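GCN5-related N-acetyltransferase (Anabaena variabilis, PDB 2OZG) binds coenzyme A and probably transfers acetyl groups from acetyl-coenzyme A to an amine, perhaps that of an aminoglycoside. Local coordinates at residues 25-28 with 29-33. Sequence-based numbering, arbitrary orientation.
With COA (coenzyme A), chain C.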
ATOM      1  N   ASN A  25     -29.094 -19.324  10.500  1.00 32.34           N
ATOM      2  CA  ASN A  25     -28.022 -19.882   9.671  1.00 33.64           C
ATOM      3  C   ASN A  25     -27.923 -19.194   8.332  1.00 31.50           C
ATOM      4  O   ASN A  25     -26.832 -18.928   7.842  1.00 31.21           O
ATOM      5  CB  ASN A  25     -28.297 -21.340   9.385  1.00 34.89           C
ATOM      6  CG  ASN A  25     -28.021 -22.188  10.520  1.00 43.36           C
ATOM      7  OD1 ASN A  25     -27.406 -21.757  11.505  1.00 55.58           O
ATOM      8  ND2 ASN A  25     -28.477 -23.433  10.436  1.00 45.34           N
ATOM      9  N   ILE A  26     -29.077 -18.945   7.715  1.00 33.31           N
ATOM     10  CA  ILE A  26     -29.079 -18.258   6.429  1.00 31.83           C
ATOM     11  C   ILE A  26     -28.509 -16.865   6.616  1.00 34.07           C
ATOM     12  O   ILE A  26     -27.692 -16.403   5.794  1.00 35.66           O
ATOM     13  CB  ILE A  26     -30.500 -18.137   5.828  1.00 32.53           C
ATOM     14  CG1 ILE A  26     -30.965 -19.500   5.354  1.00 28.53           C
ATOM     15  CG2 ILE A  26     -30.504 -17.170   4.674  1.00 31.56           C
ATOM     16  CD1 ILE A  26     -32.412 -19.524   4.982  1.00 33.41           C
ATOM     17  N   LEU A  27     -28.917 -16.192   7.698  1.00 34.69           N
ATOM     18  CA  LEU A  27     -28.403 -14.839   7.995  1.00 34.64           C
ATOM     19  C   LEU A  27     -26.887 -14.842   8.241  1.00 34.71           C
ATOM     20  O   LEU A  27     -26.188 -13.979   7.738  1.00 34.16           O
ATOM     21  CB  LEU A  27     -29.174 -14.200   9.154  1.00 35.42           C
ATOM     22  CG  LEU A  27     -30.662 -13.930   8.856  1.00 39.29           C
ATOM     23  CD1 LEU A  27     -31.240 -12.977   9.923  1.00 43.36           C
ATOM     24  CD2 LEU A  27     -30.985 -13.346   7.438  1.00 39.56           C
ATOM     25  N   GLU A  28     -26.369 -15.828   8.971  1.00 37.89           N
ATOM     26  CA  GLU A  28     -24.914 -15.946   9.142  1.00 37.46           C
ATOM     27  C   GLU A  28     -24.150 -16.063   7.823  1.00 34.44           C
ATOM     28  O   GLU A  28     -23.055 -15.471   7.627  1.00 35.32           O
ATOM     29  CB  GLU A  28     -24.547 -17.152   9.963  1.00 39.06           C
ATOM     30  CG  GLU A  28     -24.831 -16.971  11.371  1.00 49.34           C
ATOM     31  CD  GLU A  28     -24.336 -18.111  12.251  1.00 63.14           C
ATOM     32  OE1 GLU A  28     -23.539 -18.977  11.765  1.00 62.02           O
ATOM     33  OE2 GLU A  28     -24.750 -18.100  13.449  1.00 70.60           O
ATOM     34  N   GLN A  29     -24.711 -16.836   6.922  1.00 31.78           N
ATOM     35  CA  GLN A  29     -24.110 -17.022   5.626  1.00 35.76           C
ATOM     36  C   GLN A  29     -24.192 -15.743   4.819  1.00 33.21           C
ATOM     37  O   GLN A  29     -23.199 -15.274   4.308  1.00 34.82           O
ATOM     38  CB  GLN A  29     -24.766 -18.188   4.897  1.00 34.73           C
ATOM     39  CG  GLN A  29     -24.307 -18.402   3.471  1.00 37.74           C
ATOM     40  CD  GLN A  29     -24.746 -19.780   2.974  1.00 39.32           C
ATOM     41  OE1 GLN A  29     -25.537 -20.449   3.634  1.00 42.44           O
ATOM     42  NE2 GLN A  29     -24.230 -20.206   1.845  1.00 33.13           N
ATOM     43  N   CYS A  30     -25.385 -15.196   4.698  1.00 35.46           N
ATOM     44  CA  CYS A  30     -25.586 -13.980   3.941  1.00 34.83           C
ATOM     45  C   CYS A  30     -24.685 -12.828   4.339  1.00 36.43           C
ATOM     46  O   CYS A  30     -24.089 -12.189   3.485  1.00 35.83           O
ATOM     47  CB  CYS A  30     -27.029 -13.531   4.035  1.00 33.05           C
ATOM     48  SG  CYS A  30     -28.168 -14.554   3.145  1.00 37.20           S
ATOM     49  N   PHE A  31     -24.583 -12.572   5.632  1.00 35.20           N
ATOM     50  CA  PHE A  31     -23.810 -11.469   6.129  1.00 34.93           C
ATOM     51  C   PHE A  31     -22.406 -11.774   6.558  1.00 35.43           C
ATOM     52  O   PHE A  31     -21.760 -10.933   7.125  1.00 38.24           O
ATOM     53  CB  PHE A  31     -24.639 -10.809   7.225  1.00 34.66           C
ATOM     54  CG  PHE A  31     -25.892 -10.266   6.671  1.00 40.15           C
ATOM     55  CD1 PHE A  31     -25.841  -9.161   5.839  1.00 43.72           C
ATOM     56  CD2 PHE A  31     -27.083 -10.908   6.839  1.00 34.08           C
ATOM     57  CE1 PHE A  31     -26.947  -8.686   5.261  1.00 45.35           C
ATOM     58  CE2 PHE A  31     -28.210 -10.431   6.250  1.00 40.34           C
ATOM     59  CZ  PHE A  31     -28.147  -9.325   5.453  1.00 41.54           C
ATOM     60  N   VAL A  32     -21.958 -13.003   6.308  1.00 35.55           N
ATOM     61  CA  VAL A  32     -20.607 -13.458   6.618  1.00 35.61           C
ATOM     62  C   VAL A  32     -20.312 -13.243   8.095  1.00 38.09           C
ATOM     63  O   VAL A  32     -19.288 -12.664   8.445  1.00 34.58           O
ATOM     64  CB  VAL A  32     -19.535 -12.757   5.692  1.00 33.09           C
ATOM     65  CG1 VAL A  32     -18.216 -13.560   5.714  1.00 36.58           C
ATOM     66  CG2 VAL A  32     -20.056 -12.683   4.278  1.00 36.04           C
HETATM   67  N   MSE A  33     -21.187 -13.753   8.953  1.00 38.34           N
HETATM   68  CA  MSE A  33     -21.030 -13.592  10.376  1.00 40.60           C
HETATM   69  C   MSE A  33     -20.228 -14.741  10.925  1.00 44.07           C
HETATM   70  O   MSE A  33     -20.306 -15.862  10.450  1.00 42.94           O
HETATM   71  CB  MSE A  33     -22.404 -13.548  11.047  1.00 40.52           C
HETATM   72  CG  MSE A  33     -23.295 -12.443  10.530  1.00 36.75           C
HETATM   73 SE   MSE A  33     -25.121 -12.494  11.269  0.75 39.12          SE
HETATM   74  CE  MSE A  33     -24.697 -11.565  12.954  1.00 47.59           C
TER
HETATM   75  N1A COA C 500     -27.113  -6.646  -7.126  1.00 72.97           N
HETATM   76  C2A COA C 500     -27.999  -5.928  -7.844  1.00 79.48           C
HETATM   77  N3A COA C 500     -29.285  -6.308  -7.982  1.00 74.96           N
HETATM   78  C4A COA C 500     -29.707  -7.453  -7.392  1.00 77.54           C
HETATM   79  C5A COA C 500     -28.825  -8.234  -6.651  1.00 75.06           C
HETATM   80  C6A COA C 500     -27.491  -7.797  -6.529  1.00 74.14           C
HETATM   81  N6A COA C 500     -26.550  -8.470  -5.831  1.00 70.32           N
HETATM   82  N7A COA C 500     -29.544  -9.296  -6.211  1.00 74.41           N
HETATM   83  C8A COA C 500     -30.816  -9.174  -6.666  1.00 72.82           C
HETATM   84  N9A COA C 500     -30.902  -8.040  -7.383  1.00 74.61           N
HETATM   85  C1B COA C 500     -32.077  -7.449  -8.091  1.00 73.86           C
HETATM   86  C2B COA C 500     -32.341  -8.140  -9.427  1.00 71.79           C
HETATM   87  O2B COA C 500     -31.552  -7.586 -10.506  1.00 66.78           O
HETATM   88  C3B COA C 500     -33.849  -7.984  -9.584  1.00 69.93           C
HETATM   89  O3B COA C 500     -34.210  -6.888 -10.437  1.00 76.99           O
HETATM   90  P3B COA C 500     -34.619  -7.156 -11.992  1.00 85.01           P
HETATM   91  O7A COA C 500     -36.039  -7.691 -11.906  1.00 67.30           O
HETATM   92  O8A COA C 500     -34.425  -5.790 -12.643  1.00 84.60           O
HETATM   93  O9A COA C 500     -33.657  -8.221 -12.504  1.00 82.85           O
HETATM   94  C4B COA C 500     -34.405  -7.785  -8.177  1.00 68.87           C
HETATM   95  O4B COA C 500     -33.284  -7.546  -7.317  1.00 64.66           O
HETATM   96  C5B COA C 500     -35.201  -8.997  -7.689  1.00 61.09           C
HETATM   97  O5B COA C 500     -34.311 -10.117  -7.566  1.00 62.93           O
HETATM   98  P1A COA C 500     -34.575 -11.378  -6.569  1.00 65.38           P
HETATM   99  O1A COA C 500     -35.866 -11.166  -5.813  1.00 45.04           O
HETATM  100  O2A COA C 500     -34.408 -12.654  -7.396  1.00 66.33           O
HETATM  101  O3A COA C 500     -33.281 -11.274  -5.574  1.00 62.15           O
HETATM  102  P2A COA C 500     -32.540 -12.555  -4.867  1.00 59.06           P
HETATM  103  O4A COA C 500     -33.658 -13.489  -4.396  1.00 50.41           O
HETATM  104  O5A COA C 500     -31.515 -13.104  -5.857  1.00 49.76           O
HETATM  105  O6A COA C 500     -31.776 -11.835  -3.575  1.00 59.59           O
HETATM  106  CBP COA C 500     -29.826 -11.155  -2.042  1.00 58.91           C
HETATM  107  CCP COA C 500     -30.428 -12.117  -3.090  1.00 67.70           C
HETATM  108  CDP COA C 500     -31.006 -10.653  -1.212  1.00 58.05           C
HETATM  109  CEP COA C 500     -29.340  -9.941  -2.829  1.00 60.18           C
HETATM  110  CAP COA C 500     -28.742 -11.937  -1.170  1.00 63.72           C
HETATM  111  OAP COA C 500     -29.245 -12.334   0.151  1.00 30.26           O
HETATM  112  C9P COA C 500     -27.296 -11.420  -0.929  1.00 70.14           C
HETATM  113  O9P COA C 500     -26.315 -11.583  -1.837  1.00 81.40           O
HETATM  114  N8P COA C 500     -26.865 -10.870   0.224  1.00 83.12           N
HETATM  115  C7P COA C 500     -27.465 -10.478   1.500  1.00 80.09           C
HETATM  116  C6P COA C 500     -27.108  -9.001   1.546  1.00 81.06           C
HETATM  117  C5P COA C 500     -28.301  -8.144   1.151  1.00 92.48           C
HETATM  118  O5P COA C 500     -28.954  -8.391   0.139  1.00 95.29           O
HETATM  119  N4P COA C 500     -28.587  -7.095   1.937  1.00 91.87           N
HETATM  120  C3P COA C 500     -29.662  -6.129   1.736  1.00 86.29           C
HETATM  121  C2P COA C 500     -29.637  -5.240   2.960  1.00 86.89           C
HETATM  122  S1P COA C 500     -30.203  -6.160   4.450  1.00 84.39           S
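Cys30 N donates to Ile26 O over 2.8 Å, an almost straight bond (174°) of the last full turn of helix 20-30, a worked example of a helix C-terminus closed by a Schellman motif. Gln29 N to Asn25 O and Phe31 N to Leu27 O repeat the i to i+4 pattern on either side of it. Val32, with positive phi, is the C-prime residue, and the closure adds two bonds: Met33 N reaches back to Glu28 O at 2.9 Å, in the carbonyl plane and on a lone pair, and Val32 N to Gln29 O, longer at 3.3 Å. The carbonyl oxygen of Phe31, just past the helix, accepts a hydrogen bond from NH2 of Arg222 of the second subunit, and the side-chain NE2 of Gln29 is hydrogen-bonded to Tyr204 OH of that subunit. Glu28 OE1 receives a weak hydrogen bond from Gly36 N.

The apolar groups follow the same turn. Leu27 and Phe31 lie alongside each other and point the same way, Leu27 CD2 4.2 Å from Phe31 CE2, and Leu27 O sits at the edge of the Phe31 ring, near its plane. Chi1 of -63° sets CG beside the backbone N, and chi2 of -70° turns the ring so that CD2 comes to that oxygen. The far side of the ring serves the cofactor: Phe31 CE1 is 3.7 Å from coenzyme A C6P, met obliquely, and CZ is near the thiol sulfur S1P. Cys30 SG packs on Ile26 CG2 at 3.8 Å. Bonds to the N atoms of residues 29-33, and to the O atoms of 25-29 and Phe31, are consistent with a fixed helix end that holds the Phe31 ring and Cys30 SG against the pantetheine arm.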